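Local coordinates for isatin hydrolase (Ralstonia solanacearum, PDB 5NMP), which binds manganese and probably hydrolyses isatin, opening its ring, as a member of the cyclase family of metal-dependent hydrolases, at residues A108-V119 and I142-D153. Numbering follows the deposited sequence.
Sequences APAVVIDASAQV and IPAGAWVLFRTD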
ATOM      1  N   ALA A 108     -13.014  -0.093  -0.156  1.00 53.37           N
ATOM      2  CA  ALA A 108     -14.323  -0.488   0.366  1.00 51.14           C
ATOM      3  C   ALA A 108     -14.744   0.352   1.571  1.00 55.58           C
ATOM      4  O   ALA A 108     -13.895   0.852   2.316  1.00 54.20           O
ATOM      5  CB  ALA A 108     -14.314  -1.970   0.743  1.00 47.23           C
ATOM      6  N   PRO A 109     -16.065   0.508   1.765  1.00 55.87           N
ATOM      7  CA  PRO A 109     -16.611   1.167   2.957  1.00 53.40           C
ATOM      8  C   PRO A 109     -16.356   0.343   4.214  1.00 51.75           C
ATOM      9  O   PRO A 109     -16.043  -0.844   4.113  1.00 52.32           O
ATOM     10  CB  PRO A 109     -18.114   1.254   2.660  1.00 52.06           C
ATOM     11  CG  PRO A 109     -18.235   1.083   1.189  1.00 53.36           C
ATOM     12  CD  PRO A 109     -17.120   0.165   0.799  1.00 53.85           C
ATOM     13  N   ALA A 110     -16.492   0.960   5.383  1.00 50.17           N
ATOM     14  CA  ALA A 110     -16.289   0.241   6.635  1.00 49.64           C
ATOM     15  C   ALA A 110     -17.260   0.674   7.720  1.00 50.86           C
ATOM     16  O   ALA A 110     -17.702   1.825   7.759  1.00 54.17           O
ATOM     17  CB  ALA A 110     -14.866   0.423   7.121  1.00 49.10           C
ATOM     18  N   VAL A 111     -17.593  -0.269   8.595  1.00 46.62           N
ATOM     19  CA  VAL A 111     -18.295   0.043   9.829  1.00 49.04           C
ATOM     20  C   VAL A 111     -17.360  -0.258  10.989  1.00 47.41           C
ATOM     21  O   VAL A 111     -16.503  -1.137  10.890  1.00 46.17           O
ATOM     22  CB  VAL A 111     -19.605  -0.755   9.980  1.00 49.04           C
ATOM     23  CG1 VAL A 111     -20.551  -0.429   8.838  1.00 44.31           C
ATOM     24  CG2 VAL A 111     -19.322  -2.251  10.036  1.00 47.35           C
ATOM     25  N   VAL A 112     -17.509   0.481  12.080  1.00 49.28           N
ATOM     26  CA  VAL A 112     -16.636   0.295  13.232  1.00 48.18           C
ATOM     27  C   VAL A 112     -17.431  -0.131  14.461  1.00 47.87           C
ATOM     28  O   VAL A 112     -18.324   0.586  14.910  1.00 50.77           O
ATOM     29  CB  VAL A 112     -15.845   1.577  13.548  1.00 48.74           C
ATOM     30  CG1 VAL A 112     -14.946   1.363  14.751  1.00 45.69           C
ATOM     31  CG2 VAL A 112     -15.028   2.009  12.336  1.00 49.15           C
ATOM     32  N   ILE A 113     -17.104  -1.302  14.997  1.00 48.02           N
ATOM     33  CA  ILE A 113     -17.773  -1.828  16.185  1.00 50.89           C
ATOM     34  C   ILE A 113     -16.919  -1.593  17.425  1.00 56.47           C
ATOM     35  O   ILE A 113     -15.865  -2.209  17.578  1.00 58.81           O
ATOM     36  CB  ILE A 113     -18.061  -3.342  16.058  1.00 48.69           C
ATOM     37  CG1 ILE A 113     -18.597  -3.682  14.663  1.00 48.29           C
ATOM     38  CG2 ILE A 113     -19.012  -3.805  17.150  1.00 46.68           C
ATOM     39  CD1 ILE A 113     -19.887  -2.993  14.311  1.00 49.78           C
ATOM     40  N   ASP A 114     -17.372  -0.707  18.310  1.00 58.08           N
ATOM     41  CA  ASP A 114     -16.598  -0.359  19.500  1.00 56.46           C
ATOM     42  C   ASP A 114     -16.911  -1.260  20.689  1.00 59.62           C
ATOM     43  O   ASP A 114     -18.009  -1.215  21.248  1.00 61.09           O
ATOM     44  CB  ASP A 114     -16.840   1.099  19.892  1.00 56.79           C
ATOM     45  CG  ASP A 114     -16.034   1.515  21.112  1.00 59.40           C
ATOM     46  OD1 ASP A 114     -14.921   0.979  21.301  1.00 56.28           O
ATOM     47  OD2 ASP A 114     -16.512   2.375  21.884  1.00 60.88           O
ATOM     48  N   ALA A 115     -15.927  -2.064  21.083  1.00 59.98           N
ATOM     49  CA  ALA A 115     -16.066  -2.953  22.229  1.00 57.47           C
ATOM     50  C   ALA A 115     -14.928  -2.751  23.225  1.00 61.91           C
ATOM     51  O   ALA A 115     -14.613  -3.647  24.006  1.00 68.44           O
ATOM     52  CB  ALA A 115     -16.112  -4.400  21.771  1.00 52.03           C
ATOM     53  N   SER A 116     -14.320  -1.569  23.195  1.00 57.80           N
ATOM     54  CA  SER A 116     -13.154  -1.282  24.026  1.00 58.59           C
ATOM     55  C   SER A 116     -13.451  -1.371  25.527  1.00 58.07           C
ATOM     56  O   SER A 116     -12.612  -1.827  26.302  1.00 57.34           O
ATOM     57  CB  SER A 116     -12.589   0.100  23.683  1.00 61.15           C
ATOM     58  OG  SER A 116     -13.596   1.094  23.721  1.00 66.31           O
ATOM     59  N   ALA A 117     -14.642  -0.943  25.932  1.00 54.68           N
ATOM     60  CA  ALA A 117     -15.027  -0.993  27.339  1.00 57.19           C
ATOM     61  C   ALA A 117     -15.182  -2.434  27.827  1.00 56.18           C
ATOM     62  O   ALA A 117     -14.871  -2.745  28.976  1.00 57.14           O
ATOM     63  CB  ALA A 117     -16.313  -0.222  27.563  1.00 53.52           C
ATOM     64  N   GLN A 118     -15.659  -3.306  26.944  1.00 52.53           N
ATOM     65  CA  GLN A 118     -15.882  -4.707  27.287  1.00 52.81           C
ATOM     66  C   GLN A 118     -14.567  -5.467  27.394  1.00 52.90           C
ATOM     67  O   GLN A 118     -14.378  -6.275  28.303  1.00 55.85           O
ATOM     68  CB  GLN A 118     -16.790  -5.380  26.250  1.00 53.40           C
ATOM     69  CG  GLN A 118     -18.256  -4.966  26.322  1.00 56.48           C
ATOM     70  CD  GLN A 118     -18.513  -3.579  25.759  1.00 60.11           C
ATOM     71  OE1 GLN A 118     -17.644  -2.977  25.125  1.00 63.95           O
ATOM     72  NE2 GLN A 118     -19.716  -3.065  25.987  1.00 60.90           N
ATOM     73  N   VAL A 119     -13.664  -5.201  26.454  1.00 50.61           N
ATOM     74  CA  VAL A 119     -12.363  -5.857  26.412  1.00 48.88           C
ATOM     75  C   VAL A 119     -11.484  -5.382  27.569  1.00 55.74           C
ATOM     76  O   VAL A 119     -10.606  -6.103  28.047  1.00 61.74           O
ATOM     77  CB  VAL A 119     -11.666  -5.596  25.062  1.00 46.73           C
ATOM     78  CG1 VAL A 119     -10.278  -6.217  25.029  1.00 44.89           C
ATOM     79  CG2 VAL A 119     -12.522  -6.143  23.926  1.00 44.96           C
ATOM     80  N   ILE A 142     -25.651  -3.015   8.866  1.00 52.80           N
ATOM     81  CA  ILE A 142     -24.312  -3.174   8.310  1.00 53.20           C
ATOM     82  C   ILE A 142     -24.401  -3.453   6.810  1.00 57.38           C
ATOM     83  O   ILE A 142     -24.979  -4.459   6.398  1.00 59.77           O
ATOM     84  CB  ILE A 142     -23.550  -4.318   8.999  1.00 52.77           C
ATOM     85  CG1 ILE A 142     -23.440  -4.060  10.503  1.00 51.73           C
ATOM     86  CG2 ILE A 142     -22.178  -4.501   8.377  1.00 52.35           C
ATOM     87  CD1 ILE A 142     -22.847  -5.214  11.275  1.00 42.98           C
ATOM     88  N   PRO A 143     -23.832  -2.559   5.986  1.00 59.19           N
ATOM     89  CA  PRO A 143     -23.979  -2.648   4.526  1.00 57.15           C
ATOM     90  C   PRO A 143     -23.168  -3.782   3.898  1.00 58.16           C
ATOM     91  O   PRO A 143     -22.071  -4.101   4.360  1.00 57.60           O
ATOM     92  CB  PRO A 143     -23.476  -1.286   4.043  1.00 49.78           C
ATOM     93  CG  PRO A 143     -22.508  -0.862   5.080  1.00 50.17           C
ATOM     94  CD  PRO A 143     -23.028  -1.393   6.389  1.00 54.32           C
ATOM     95  N   ALA A 144     -23.715  -4.385   2.848  1.00 60.30           N
ATOM     96  CA  ALA A 144     -23.032  -5.465   2.150  1.00 59.22           C
ATOM     97  C   ALA A 144     -21.824  -4.930   1.394  1.00 59.91           C
ATOM     98  O   ALA A 144     -21.904  -3.890   0.742  1.00 59.74           O
ATOM     99  CB  ALA A 144     -23.985  -6.174   1.201  1.00 54.65           C
ATOM    100  N   GLY A 145     -20.707  -5.643   1.491  1.00 58.63           N
ATOM    101  CA  GLY A 145     -19.485  -5.248   0.813  1.00 57.48           C
ATOM    102  C   GLY A 145     -18.626  -4.309   1.639  1.00 57.42           C
ATOM    103  O   GLY A 145     -17.714  -3.668   1.116  1.00 62.02           O
ATOM    104  N   ALA A 146     -18.909  -4.233   2.934  1.00 54.81           N
ATOM    105  CA  ALA A 146     -18.181  -3.335   3.822  1.00 50.40           C
ATOM    106  C   ALA A 146     -17.259  -4.092   4.767  1.00 49.19           C
ATOM    107  O   ALA A 146     -17.547  -5.225   5.151  1.00 49.55           O
ATOM    108  CB  ALA A 146     -19.156  -2.482   4.621  1.00 48.23           C
ATOM    109  N   TRP A 147     -16.145  -3.462   5.133  1.00 50.03           N
ATOM    110  CA  TRP A 147     -15.303  -3.977   6.207  1.00 48.35           C
ATOM    111  C   TRP A 147     -16.039  -3.897   7.535  1.00 45.16           C
ATOM    112  O   TRP A 147     -16.786  -2.951   7.788  1.00 47.33           O
ATOM    113  CB  TRP A 147     -13.991  -3.194   6.325  1.00 47.80           C
ATOM    114  CG  TRP A 147     -12.970  -3.478   5.275  1.00 49.63           C
ATOM    115  CD1 TRP A 147     -12.694  -2.719   4.178  1.00 41.65           C
ATOM    116  CD2 TRP A 147     -12.062  -4.587   5.236  1.00 47.77           C
ATOM    117  NE1 TRP A 147     -11.679  -3.290   3.450  1.00 47.23           N
ATOM    118  CE2 TRP A 147     -11.275  -4.439   4.078  1.00 46.70           C
ATOM    119  CE3 TRP A 147     -11.845  -5.693   6.064  1.00 41.92           C
ATOM    120  CZ2 TRP A 147     -10.287  -5.355   3.724  1.00 49.08           C
ATOM    121  CZ3 TRP A 147     -10.863  -6.602   5.711  1.00 44.38           C
ATOM    122  CH2 TRP A 147     -10.097  -6.427   4.552  1.00 49.60           C
ATOM    123  N   VAL A 148     -15.820  -4.888   8.387  1.00 45.25           N
ATOM    124  CA  VAL A 148     -16.246  -4.794   9.773  1.00 47.57           C
ATOM    125  C   VAL A 148     -15.009  -4.622  10.644  1.00 48.45           C
ATOM    126  O   VAL A 148     -14.256  -5.571  10.864  1.00 51.07           O
ATOM    127  CB  VAL A 148     -17.042  -6.031  10.217  1.00 49.39           C
ATOM    128  CG1 VAL A 148     -17.413  -5.924  11.690  1.00 47.71           C
ATOM    129  CG2 VAL A 148     -18.284  -6.186   9.366  1.00 49.25           C
ATOM    130  N   LEU A 149     -14.788  -3.400  11.120  1.00 47.11           N
ATOM    131  CA  LEU A 149     -13.613  -3.104  11.933  1.00 46.32           C
ATOM    132  C   LEU A 149     -13.927  -3.243  13.423  1.00 48.03           C
ATOM    133  O   LEU A 149     -14.736  -2.497  13.978  1.00 48.07           O
ATOM    134  CB  LEU A 149     -13.080  -1.703  11.617  1.00 38.64           C
ATOM    135  CG  LEU A 149     -12.701  -1.484  10.147  1.00 38.64           C
ATOM    136  CD1 LEU A 149     -12.061  -0.123   9.934  1.00 40.25           C
ATOM    137  CD2 LEU A 149     -11.785  -2.594   9.645  1.00 36.63           C
ATOM    138  N   PHE A 150     -13.279  -4.217  14.053  1.00 44.67           N
ATOM    139  CA  PHE A 150     -13.486  -4.541  15.459  1.00 43.12           C
ATOM    140  C   PHE A 150     -12.578  -3.695  16.353  1.00 45.78           C
ATOM    141  O   PHE A 150     -11.413  -4.035  16.557  1.00 48.27           O
ATOM    142  CB  PHE A 150     -13.222  -6.037  15.680  1.00 45.26           C
ATOM    143  CG  PHE A 150     -13.626  -6.546  17.035  1.00 46.70           C
ATOM    144  CD1 PHE A 150     -14.571  -5.881  17.800  1.00 48.00           C
ATOM    145  CD2 PHE A 150     -13.054  -7.705  17.544  1.00 47.76           C
ATOM    146  CE1 PHE A 150     -14.938  -6.362  19.047  1.00 51.45           C
ATOM    147  CE2 PHE A 150     -13.414  -8.190  18.790  1.00 50.10           C
ATOM    148  CZ  PHE A 150     -14.359  -7.517  19.544  1.00 50.66           C
ATOM    149  N   ARG A 151     -13.109  -2.597  16.883  1.00 48.74           N
ATOM    150  CA  ARG A 151     -12.328  -1.728  17.763  1.00 50.18           C
ATOM    151  C   ARG A 151     -12.273  -2.255  19.194  1.00 53.07           C
ATOM    152  O   ARG A 151     -13.307  -2.469  19.827  1.00 56.29           O
ATOM    153  CB  ARG A 151     -12.894  -0.310  17.778  1.00 48.53           C
ATOM    154  CG  ARG A 151     -12.143   0.592  18.733  1.00 46.30           C
ATOM    155  CD  ARG A 151     -12.839   1.911  18.976  1.00 48.42           C
ATOM    156  NE  ARG A 151     -12.180   2.635  20.058  1.00 53.04           N
ATOM    157  CZ  ARG A 151     -12.717   3.654  20.718  1.00 58.88           C
ATOM    158  NH1 ARG A 151     -13.935   4.081  20.409  1.00 63.59           N
ATOM    159  NH2 ARG A 151     -12.036   4.242  21.693  1.00 56.74           N
ATOM    160  N   THR A 152     -11.059  -2.443  19.704  1.00 51.76           N
ATOM    161  CA  THR A 152     -10.858  -2.997  21.037  1.00 50.32           C
ATOM    162  C   THR A 152      -9.854  -2.198  21.865  1.00 49.29           C
ATOM    163  O   THR A 152      -9.616  -2.519  23.028  1.00 53.04           O
ATOM    164  CB  THR A 152     -10.364  -4.449  20.961  1.00 52.38           C
ATOM    165  OG1 THR A 152      -9.166  -4.498  20.176  1.00 52.43           O
ATOM    166  CG2 THR A 152     -11.419  -5.348  20.329  1.00 50.32           C
ATOM    167  N   ASP A 153      -9.266  -1.169  21.255  1.00 48.47           N
ATOM    168  CA  ASP A 153      -8.185  -0.380  21.862  1.00 49.75           C
ATOM    169  C   ASP A 153      -6.965  -1.235  22.208  1.00 47.34           C
ATOM    170  O   ASP A 153      -6.116  -0.832  23.002  1.00 50.10           O
ATOM    171  CB  ASP A 153      -8.678   0.357  23.115  1.00 54.10           C
ATOM    172  CG  ASP A 153      -9.352   1.679  22.790  1.00 59.78           C
ATOM    173  OD1 ASP A 153      -9.634   1.933  21.599  1.00 58.28           O
ATOM    174  OD2 ASP A 153      -9.607   2.464  23.730  1.00 65.62           O
TER
HETATM  175  O   HOH W   1      -9.574  -2.073  25.948  1.00 53.89           O
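V111 and I113 hydrogen-bond through their backbones to W147, L149 and R151, pairing 108-114 and 147-151 as neighbouring parallel strands inside the mixed sheet; helix 129-139 links them in a beta-alpha-beta crossover. The ladder runs from W147 N to P109 O (2.8 Å) through four further rungs to A115 N and R151 O (2.9 Å), the last joining the residue before helix 116-119 to the strand. Apolar packing covers both faces. On one, V111 CG1 meets P143 CD at 3.6 Å, and I113 CG1 lies across V148 CG1; W135 and F131 of helix 129-139 cover this face. A115 CB reaches the F150 ring edge at CE1 (3.6 Å), while T152 CG2, from the same segment as F150, lies over the centre of one ring face. On the other face A110 CB touches W147 CB and L149 CD1; the W147 side chain is about 11 Å from the bound manganese.

Charged groups gather at the C-terminal ends. With CG anti to the backbone N in both D114 (chi1 -179°) and R151 (chi1 177°), the two side chains run alongside each other, carboxylate and guanidinium planes 9° apart. D114 OD1 lies over one guanidinium face, 3.4 Å from R151 NH1, a salt bridge at which no N-H points. S116 OG and S116 N both donate to D114 OD1, the latter closing an Asx turn. R151 NE donates to D153 OD1 (3.1 Å), a salt bridge in the guanidinium plane but above the carboxylate plane. The pair thus has an apolar core and a charged C-terminal end, where R151 probably offsets the charges of D114 and D153.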